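Local structure of MOG1 protein (Saccharomyces cerevisiae, 1JHS) at residues M1-E5 and Q170-E174; P18-A24 and V36-R41; D49-E55 and R164-V168. The protein interacts with the Ran GTPase GSP1 and takes part in nuclear protein import and poly(A)+ mRNA export. The protein carries 1 engineered substitution. One frame throughout, in Å; residues are numbered along the deposited sequence.

The three contacts illustrate how chemistry follows place in a fold. Contact 1 lies at the surface, where the N-terminal arm rests on helix 163-178 and most of its polar links run through water. Contact 3 uses the same helix nearly two turns earlier, but is partly buried and held by a direct salt bridge to the loop 49-55. Contact 2, also partly buried, needs no helix: it pairs the edge strand 21-23 with strand 34-39 through backbone bonds and ring packing. Side chains join the sites, since N39 and R41 of contact 2 reach E55 and D49 of contact 3, while P18 packs on N3, L171 and L51.

Contact 1: residues M1-E5 and Q170-E174; sequences MNNKE and QLLQE
M1 lays its thioether over the start of the helical segment 170-174, and this is the tight half of a surface contact that packs the N-terminal arm, joined through K4 to V17 of strand 13-17 by backbone bonding, against helix 163-178. The M1 chain runs past Q170 in the opposite direction, bringing its CG to 3.7 Å from Q170 NE2. A bend at chi3 (97°) then turns the methyl group across L171, where M1 CE lies 4.0 Å from L171 CB. The N3 side chain slants across the same leucine, N3 CG being 3.8 Å from L171 CD1; L171 itself packs on P18 and on I144 of strand 138-147.

The other half is wet. E174 stretches its carboxylate toward the arm, and water bridges both oxygens to backbone nitrogens: one water donates to E174 OE1 and accepts from M1 N, while a second donates to E174 OE2 at 2.7 Å and accepts from N3 N at 2.9 Å. One turn back along the helix, Q170 NE2 donates to E174 OE1 (3.0 Å, 158°), arriving nearly along the C-O axis with the oxygen close to the amide plane. With an alanine at Q170, OE1 would probably lose this donor, leaving the carboxylate freer to turn and M1 CG less covered.

M1 N and E174 OE1 stand 4.6 Å apart, too far for a salt bridge. Their attraction is probably felt partly through the bridging water, and the nearby positive charge and several donors would be expected to favour an ionised E174.

Contact 2: residues P18-A24 and V36-R41; sequences PPGFIDA and VYVNSR
F21 lays its ring over N39, whose CB sits 3.9 Å from the ring centroid and 21° off the normal, a CH-pi contact; P18 CD covers the opposite face. The two residues form a non-hydrogen-bonded pair in an antiparallel beta hairpin, strands 21-23 and 34-39, at the edge of the seven-stranded sheet. On the same face of the sheet D23 CA sits over the Y37 ring, 4.0 Å from its centroid. A water links D23 OD2 to Y37 OH, while D23 OD1 also bonds S25.

The other face carries I22 and V38, a hydrogen-bonded pair lying side by side. Each puts CG2 between its backbone N and carbonyl carbon, and these methyls meet at 3.4 Å, tighter than usual.

Leading into strand 21-23, the type II turn P18-F21 is fastened to residues 40-41, which follow strand 34-39. G20 O takes both S40 N and S40 OG, the hydroxyl coming from above the carbonyl plane. N39 OD1 accepts from R41 N in an Asx turn, while N39 ND2 bonds E55. R41, in a salt bridge with D49, also grips P19 O side-on: NE at 2.9 Å and NH2 at 3.0 Å, with that oxygen exactly in the guanidinium plane.

Contact 3: residues D49-E55 and R164-V168; sequences DGLATNE and RCHAV
R164 leaves its helix with an extended start and then bends at chi3 (59°), while E55 folds back at chi2 (88°), and the two bends bring R164 NH1 to 2.9 Å from E55 OE2. The geometry of this salt bridge is uneven: the oxygen lies in the guanidinium plane, yet the nitrogen comes from well above the carboxylate plane (53° out of it). The syn lone pair of E55 OE2 is taken instead by A52 N at 2.8 Å, so one oxygen ties the helix to the loop and closes the loop on itself. R164 NH1 has a second acceptor, N54 OD1 at 2.9 Å, in the plane of that carbonyl. A52 CB lies over a face of the guanidinium, 3.7 Å from NH1. Together with the bonds of NH2 to E152 and P147 O, these contacts probably limit the group's rotation.

Further along, the contact becomes apolar. L51 reaches back to the helix with CD2, which meets V168 CG2 at 3.9 Å and A167 CB at 4.1 Å. A CB on G50 would crowd A167 CB and its own backbone, so glycine lets the chain pass close to the helix; G50 O lies 3.4 Å from R164 CG.

The loop 49-55, between strands 34-39 and 56-63, thus touches helix 163-178 through R164, A167 and V168, while L51 and E55 pack on F21 of strand 21-23 and V168 packs on I144 and V146 of strand 138-147.

Contact 1: residues M1-E5 and Q170-E174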
loop_
_atom_site.group_PDB
_atom_site.type_symbol
_atom_site.label_atom_id
_atom_site.label_comp_id
_atom_site.label_asym_id
_atom_site.label_seq_id
_atom_site.Cartn_x
_atom_site.Cartn_y
_atom_site.Cartn_z
ATOM N N MET A 1 -10.277 11.459 7.893
ATOM C CA MET A 1 -10.756 10.923 6.587
ATOM C C MET A 1 -12.168 10.365 6.733
ATOM O O MET A 1 -12.728 10.346 7.833
ATOM C CB MET A 1 -9.796 9.829 6.093
ATOM C CG MET A 1 -8.360 10.306 5.985
ATOM S SD MET A 1 -7.223 9.040 5.350
ATOM C CE MET A 1 -7.166 9.503 3.603
ATOM N N ASN A 2 -12.751 9.926 5.623
ATOM C CA ASN A 2 -14.103 9.380 5.657
ATOM C C ASN A 2 -14.119 8.098 4.829
ATOM O O ASN A 2 -14.944 7.925 3.936
ATOM C CB ASN A 2 -15.094 10.421 5.112
ATOM C CG ASN A 2 -16.545 9.990 5.257
ATOM O OD1 ASN A 2 -16.901 9.288 6.188
ATOM N ND2 ASN A 2 -17.388 10.426 4.330
ATOM N N ASN A 3 -13.178 7.210 5.144
ATOM C CA ASN A 3 -13.037 5.931 4.453
ATOM C C ASN A 3 -14.237 5.042 4.762
ATOM O O ASN A 3 -14.813 5.124 5.853
ATOM C CB ASN A 3 -11.732 5.267 4.898
ATOM C CG ASN A 3 -10.507 6.116 4.550
ATOM O OD1 ASN A 3 -9.571 6.250 5.347
ATOM N ND2 ASN A 3 -10.517 6.695 3.359
ATOM N N LYS A 4 -14.627 4.206 3.810
ATOM C CA LYS A 4 -15.779 3.340 4.023
ATOM C C LYS A 4 -15.438 1.854 3.966
ATOM O O LYS A 4 -14.528 1.438 3.263
ATOM C CB LYS A 4 -16.846 3.665 2.994
ATOM C CG LYS A 4 -16.316 3.573 1.588
ATOM C CD LYS A 4 -17.374 3.936 0.574
ATOM C CE LYS A 4 -16.828 3.677 -0.802
ATOM N NZ LYS A 4 -17.862 3.951 -1.835
ATOM N N GLU A 5 -16.196 1.060 4.706
ATOM C CA GLU A 5 -15.969 -0.374 4.754
ATOM C C GLU A 5 -16.215 -1.063 3.424
ATOM O O GLU A 5 -17.144 -0.726 2.690
ATOM C CB GLU A 5 -16.849 -1.016 5.833
ATOM C CG GLU A 5 -16.719 -2.525 5.895
ATOM C CD GLU A 5 -17.424 -3.148 7.090
ATOM O OE1 GLU A 5 -17.927 -4.272 6.943
ATOM O OE2 GLU A 5 -17.470 -2.527 8.174
ATOM N N GLN A 170 -1.916 7.838 6.378
ATOM C CA GLN A 170 -3.012 7.728 7.333
ATOM C C GLN A 170 -3.997 6.668 6.818
ATOM O O GLN A 170 -4.468 5.818 7.572
ATOM C CB GLN A 170 -3.740 9.059 7.502
ATOM C CG GLN A 170 -4.833 8.967 8.547
ATOM C CD GLN A 170 -5.510 10.303 8.797
ATOM O OE1 GLN A 170 -4.925 11.370 8.530
ATOM N NE2 GLN A 170 -6.736 10.256 9.320
ATOM N N LEU A 171 -4.286 6.705 5.521
ATOM C CA LEU A 171 -5.190 5.706 4.928
ATOM C C LEU A 171 -4.633 4.310 5.158
ATOM O O LEU A 171 -5.348 3.405 5.580
ATOM C CB LEU A 171 -5.344 5.955 3.420
ATOM C CG LEU A 171 -5.955 4.829 2.585
ATOM C CD1 LEU A 171 -7.384 4.526 3.058
ATOM C CD2 LEU A 171 -5.965 5.252 1.106
ATOM N N LEU A 172 -3.344 4.144 4.884
ATOM C CA LEU A 172 -2.685 2.842 5.039
ATOM C C LEU A 172 -2.864 2.316 6.462
ATOM O O LEU A 172 -3.229 1.149 6.674
ATOM C CB LEU A 172 -1.199 2.965 4.714
ATOM C CG LEU A 172 -0.415 1.635 4.731
ATOM C CD1 LEU A 172 -0.795 0.771 3.503
ATOM C CD2 LEU A 172 1.103 1.957 4.731
ATOM N N GLN A 173 -2.608 3.170 7.447
ATOM C CA GLN A 173 -2.754 2.753 8.829
ATOM C C GLN A 173 -4.206 2.432 9.178
ATOM O O GLN A 173 -4.473 1.485 9.923
ATOM C CB GLN A 173 -2.139 3.809 9.755
ATOM C CG GLN A 173 -0.596 3.823 9.626
ATOM C CD GLN A 173 0.138 4.437 10.808
ATOM O OE1 GLN A 173 -0.196 5.548 11.255
ATOM N NE2 GLN A 173 1.170 3.718 11.317
ATOM N N GLU A 174 -5.150 3.200 8.634
ATOM C CA GLU A 174 -6.575 2.916 8.898
ATOM C C GLU A 174 -6.979 1.568 8.285
ATOM O O GLU A 174 -7.773 0.837 8.873
ATOM C CB GLU A 174 -7.480 4.030 8.360
ATOM C CG GLU A 174 -7.254 5.389 9.060
ATOM C CD GLU A 174 -8.357 6.402 8.777
ATOM O OE1 GLU A 174 -8.173 7.589 9.138
ATOM O OE2 GLU A 174 -9.416 6.023 8.208
HETATM O O HOH W 1 -9.922 9.303 9.626
HETATM O O HOH W 2 -11.803 7.082 7.712
#

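Contact 2: residues P18-A24 and V36-R41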
loop_
_atom_site.group_PDB
_atom_site.type_symbol
_atom_site.label_atom_id
_atom_site.label_comp_id
_atom_site.label_asym_id
_atom_site.label_seq_id
_atom_site.Cartn_x
_atom_site.Cartn_y
_atom_site.Cartn_z
ATOM N N PRO A 18 -11.044 4.769 0.500
ATOM C CA PRO A 18 -11.659 6.098 0.379
ATOM C C PRO A 18 -12.827 6.158 -0.586
ATOM O O PRO A 18 -12.940 5.344 -1.498
ATOM C CB PRO A 18 -10.521 6.981 -0.154
ATOM C CG PRO A 18 -9.260 6.232 0.221
ATOM C CD PRO A 18 -9.674 4.782 -0.024
ATOM N N PRO A 19 -13.711 7.151 -0.397
ATOM C CA PRO A 19 -14.837 7.257 -1.326
ATOM C C PRO A 19 -14.285 7.612 -2.720
ATOM O O PRO A 19 -13.220 8.229 -2.847
ATOM C CB PRO A 19 -15.694 8.372 -0.717
ATOM C CG PRO A 19 -14.727 9.168 0.163
ATOM C CD PRO A 19 -13.855 8.080 0.744
ATOM N N GLY A 20 -14.978 7.176 -3.760
ATOM C CA GLY A 20 -14.520 7.473 -5.108
ATOM C C GLY A 20 -13.536 6.454 -5.656
ATOM O O GLY A 20 -13.076 6.595 -6.800
ATOM N N PHE A 21 -13.193 5.447 -4.851
ATOM C CA PHE A 21 -12.262 4.406 -5.288
ATOM C C PHE A 21 -13.104 3.221 -5.742
ATOM O O PHE A 21 -13.994 2.780 -5.017
ATOM C CB PHE A 21 -11.333 3.972 -4.146
ATOM C CG PHE A 21 -10.117 4.837 -3.990
ATOM C CD1 PHE A 21 -10.239 6.182 -3.647
ATOM C CD2 PHE A 21 -8.831 4.304 -4.175
ATOM C CE1 PHE A 21 -9.106 6.988 -3.490
ATOM C CE2 PHE A 21 -7.698 5.105 -4.018
ATOM C CZ PHE A 21 -7.841 6.458 -3.675
ATOM N N ILE A 22 -12.831 2.719 -6.938
ATOM C CA ILE A 22 -13.596 1.614 -7.475
ATOM C C ILE A 22 -12.836 0.298 -7.380
ATOM O O ILE A 22 -11.603 0.264 -7.452
ATOM C CB ILE A 22 -13.961 1.874 -8.957
ATOM C CG1 ILE A 22 -14.680 0.661 -9.550
ATOM C CG2 ILE A 22 -12.716 2.139 -9.749
ATOM C CD1 ILE A 22 -15.157 0.895 -10.974
ATOM N N ASP A 23 -13.601 -0.776 -7.197
ATOM C CA ASP A 23 -13.071 -2.126 -7.122
ATOM C C ASP A 23 -12.806 -2.501 -8.580
ATOM O O ASP A 23 -13.756 -2.653 -9.361
ATOM C CB ASP A 23 -14.130 -3.051 -6.508
ATOM C CG ASP A 23 -13.702 -4.493 -6.471
ATOM O OD1 ASP A 23 -12.742 -4.877 -7.184
ATOM O OD2 ASP A 23 -14.363 -5.255 -5.729
ATOM N N ALA A 24 -11.530 -2.639 -8.952
ATOM C CA ALA A 24 -11.206 -2.953 -10.332
ATOM C C ALA A 24 -11.787 -4.276 -10.812
ATOM O O ALA A 24 -12.001 -4.444 -12.013
ATOM C CB ALA A 24 -9.681 -2.930 -10.550
ATOM N N VAL A 36 -8.017 -5.166 -5.767
ATOM C CA VAL A 36 -7.446 -3.960 -6.394
ATOM C C VAL A 36 -8.465 -2.834 -6.458
ATOM O O VAL A 36 -9.567 -3.028 -6.988
ATOM C CB VAL A 36 -6.997 -4.270 -7.855
ATOM C CG1 VAL A 36 -6.401 -3.024 -8.517
ATOM C CG2 VAL A 36 -5.981 -5.451 -7.846
ATOM N N TYR A 37 -8.099 -1.664 -5.931
ATOM C CA TYR A 37 -8.984 -0.491 -5.979
ATOM C C TYR A 37 -8.238 0.654 -6.651
ATOM O O TYR A 37 -7.032 0.832 -6.404
ATOM C CB TYR A 37 -9.383 -0.049 -4.566
ATOM C CG TYR A 37 -10.409 -0.950 -3.949
ATOM C CD1 TYR A 37 -10.044 -2.187 -3.422
ATOM C CD2 TYR A 37 -11.768 -0.617 -3.991
ATOM C CE1 TYR A 37 -11.008 -3.085 -2.961
ATOM C CE2 TYR A 37 -12.748 -1.512 -3.533
ATOM C CZ TYR A 37 -12.347 -2.743 -3.025
ATOM O OH TYR A 37 -13.285 -3.651 -2.584
ATOM N N VAL A 38 -8.915 1.412 -7.509
ATOM C CA VAL A 38 -8.245 2.569 -8.138
ATOM C C VAL A 38 -9.065 3.836 -7.922
ATOM O O VAL A 38 -10.313 3.801 -7.860
ATOM C CB VAL A 38 -8.025 2.422 -9.676
ATOM C CG1 VAL A 38 -7.016 1.308 -9.974
ATOM C CG2 VAL A 38 -9.366 2.191 -10.383
ATOM N N ASN A 39 -8.357 4.954 -7.776
ATOM C CA ASN A 39 -9.016 6.232 -7.541
ATOM C C ASN A 39 -9.738 6.611 -8.844
ATOM O O ASN A 39 -9.078 6.837 -9.867
ATOM C CB ASN A 39 -7.959 7.301 -7.206
ATOM C CG ASN A 39 -8.581 8.622 -6.776
ATOM O OD1 ASN A 39 -9.668 8.991 -7.243
ATOM N ND2 ASN A 39 -7.891 9.347 -5.899
ATOM N N SER A 40 -11.072 6.670 -8.809
ATOM C CA SER A 40 -11.842 7.047 -10.003
ATOM C C SER A 40 -12.523 8.415 -9.844
ATOM O O SER A 40 -13.471 8.723 -10.564
ATOM C CB SER A 40 -12.903 5.992 -10.311
ATOM O OG SER A 40 -13.833 5.938 -9.245
ATOM N N ARG A 41 -12.028 9.237 -8.916
ATOM C CA ARG A 41 -12.593 10.569 -8.691
ATOM C C ARG A 41 -12.361 11.499 -9.880
ATOM O O ARG A 41 -11.344 11.405 -10.567
ATOM C CB ARG A 41 -11.952 11.223 -7.468
ATOM C CG ARG A 41 -12.127 10.457 -6.168
ATOM C CD ARG A 41 -11.371 11.142 -5.015
ATOM N NE ARG A 41 -11.615 10.466 -3.742
ATOM C CZ ARG A 41 -11.078 10.822 -2.581
ATOM N NH1 ARG A 41 -10.253 11.856 -2.518
ATOM N NH2 ARG A 41 -11.382 10.156 -1.476
HETATM O O HOH W 3 -10.374 -6.324 -6.622
HETATM O O HOH W 4 -12.948 -6.097 -3.643
#

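Contact 3: residues D49-E55 and R164-V168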
loop_
_atom_site.group_PDB
_atom_site.type_symbol
_atom_site.label_atom_id
_atom_site.label_comp_id
_atom_site.label_asym_id
_atom_site.label_seq_id
_atom_site.Cartn_x
_atom_site.Cartn_y
_atom_site.Cartn_z
ATOM N N ASP A 49 -10.134 14.700 1.996
ATOM C CA ASP A 49 -9.185 13.588 2.117
ATOM C C ASP A 49 -7.694 13.865 2.052
ATOM O O ASP A 49 -6.903 13.216 2.734
ATOM C CB ASP A 49 -9.456 12.554 0.995
ATOM C CG ASP A 49 -10.520 11.591 1.364
ATOM O OD1 ASP A 49 -10.571 10.503 0.773
ATOM O OD2 ASP A 49 -11.313 11.930 2.278
ATOM N N GLY A 50 -7.316 14.773 1.167
ATOM C CA GLY A 50 -5.914 15.056 0.968
ATOM C C GLY A 50 -5.403 14.223 -0.206
ATOM O O GLY A 50 -4.252 14.358 -0.598
ATOM N N LEU A 51 -6.256 13.362 -0.760
ATOM C CA LEU A 51 -5.869 12.515 -1.896
ATOM C C LEU A 51 -6.113 13.247 -3.219
ATOM O O LEU A 51 -6.856 14.225 -3.263
ATOM C CB LEU A 51 -6.667 11.201 -1.882
ATOM C CG LEU A 51 -6.560 10.364 -0.603
ATOM C CD1 LEU A 51 -7.316 9.025 -0.744
ATOM C CD2 LEU A 51 -5.084 10.119 -0.326
ATOM N N ALA A 52 -5.465 12.803 -4.291
ATOM C CA ALA A 52 -5.675 13.441 -5.592
ATOM C C ALA A 52 -6.603 12.514 -6.389
ATOM O O ALA A 52 -7.685 12.168 -5.894
ATOM C CB ALA A 52 -4.327 13.653 -6.301
ATOM N N THR A 53 -6.219 12.108 -7.600
ATOM C CA THR A 53 -7.093 11.211 -8.362
ATOM C C THR A 53 -6.357 10.058 -9.021
ATOM O O THR A 53 -6.947 9.361 -9.834
ATOM C CB THR A 53 -7.900 11.941 -9.511
ATOM O OG1 THR A 53 -7.001 12.357 -10.549
ATOM C CG2 THR A 53 -8.630 13.174 -8.988
ATOM N N ASN A 54 -5.094 9.826 -8.656
ATOM C CA ASN A 54 -4.332 8.767 -9.316
ATOM C C ASN A 54 -3.747 7.664 -8.437
ATOM O O ASN A 54 -2.936 6.890 -8.919
ATOM C CB ASN A 54 -3.216 9.380 -10.179
ATOM C CG ASN A 54 -2.162 10.110 -9.350
ATOM O OD1 ASN A 54 -2.292 10.212 -8.129
ATOM N ND2 ASN A 54 -1.119 10.644 -10.014
ATOM N N GLU A 55 -4.153 7.575 -7.176
ATOM C CA GLU A 55 -3.624 6.506 -6.301
ATOM C C GLU A 55 -4.298 5.161 -6.587
ATOM O O GLU A 55 -5.394 5.112 -7.113
ATOM C CB GLU A 55 -3.848 6.843 -4.818
ATOM C CG GLU A 55 -3.257 8.188 -4.381
ATOM C CD GLU A 55 -4.236 9.334 -4.600
ATOM O OE1 GLU A 55 -5.349 9.079 -5.116
ATOM O OE2 GLU A 55 -3.908 10.481 -4.241
ATOM N N ARG A 164 0.192 14.931 0.649
ATOM C CA ARG A 164 -0.588 13.805 0.134
ATOM C C ARG A 164 -0.004 12.485 0.620
ATOM O O ARG A 164 -0.744 11.529 0.845
ATOM C CB ARG A 164 -0.646 13.824 -1.401
ATOM C CG ARG A 164 -1.563 12.737 -1.969
ATOM C CD ARG A 164 -1.980 13.028 -3.406
ATOM N NE ARG A 164 -0.853 13.141 -4.337
ATOM C CZ ARG A 164 -0.665 12.342 -5.387
ATOM N NH1 ARG A 164 -1.516 11.355 -5.632
ATOM N NH2 ARG A 164 0.334 12.577 -6.231
ATOM N N CYS A 165 1.318 12.420 0.765
ATOM C CA CYS A 165 1.945 11.202 1.282
ATOM C C CYS A 165 1.521 10.987 2.732
ATOM O O CYS A 165 1.311 9.859 3.174
ATOM C CB CYS A 165 3.454 11.309 1.185
ATOM S SG CYS A 165 3.991 11.212 -0.562
ATOM N N HIS A 166 1.405 12.082 3.479
ATOM C CA HIS A 166 0.949 11.982 4.863
ATOM C C HIS A 166 -0.491 11.437 4.869
ATOM O O HIS A 166 -0.872 10.615 5.735
ATOM C CB HIS A 166 0.999 13.368 5.518
ATOM C CG HIS A 166 0.619 13.366 6.963
ATOM N ND1 HIS A 166 -0.682 13.199 7.392
ATOM C CD2 HIS A 166 1.377 13.442 8.085
ATOM C CE1 HIS A 166 -0.709 13.166 8.717
ATOM N NE2 HIS A 166 0.529 13.310 9.162
ATOM N N ALA A 167 -1.282 11.864 3.888
ATOM C CA ALA A 167 -2.669 11.425 3.799
ATOM C C ALA A 167 -2.702 9.933 3.445
ATOM O O ALA A 167 -3.455 9.157 4.051
ATOM C CB ALA A 167 -3.402 12.234 2.745
ATOM N N VAL A 168 -1.876 9.534 2.476
ATOM C CA VAL A 168 -1.822 8.130 2.085
ATOM C C VAL A 168 -1.385 7.245 3.265
ATOM O O VAL A 168 -1.912 6.160 3.473
ATOM C CB VAL A 168 -0.862 7.940 0.894
ATOM C CG1 VAL A 168 -0.541 6.440 0.679
ATOM C CG2 VAL A 168 -1.525 8.546 -0.350
#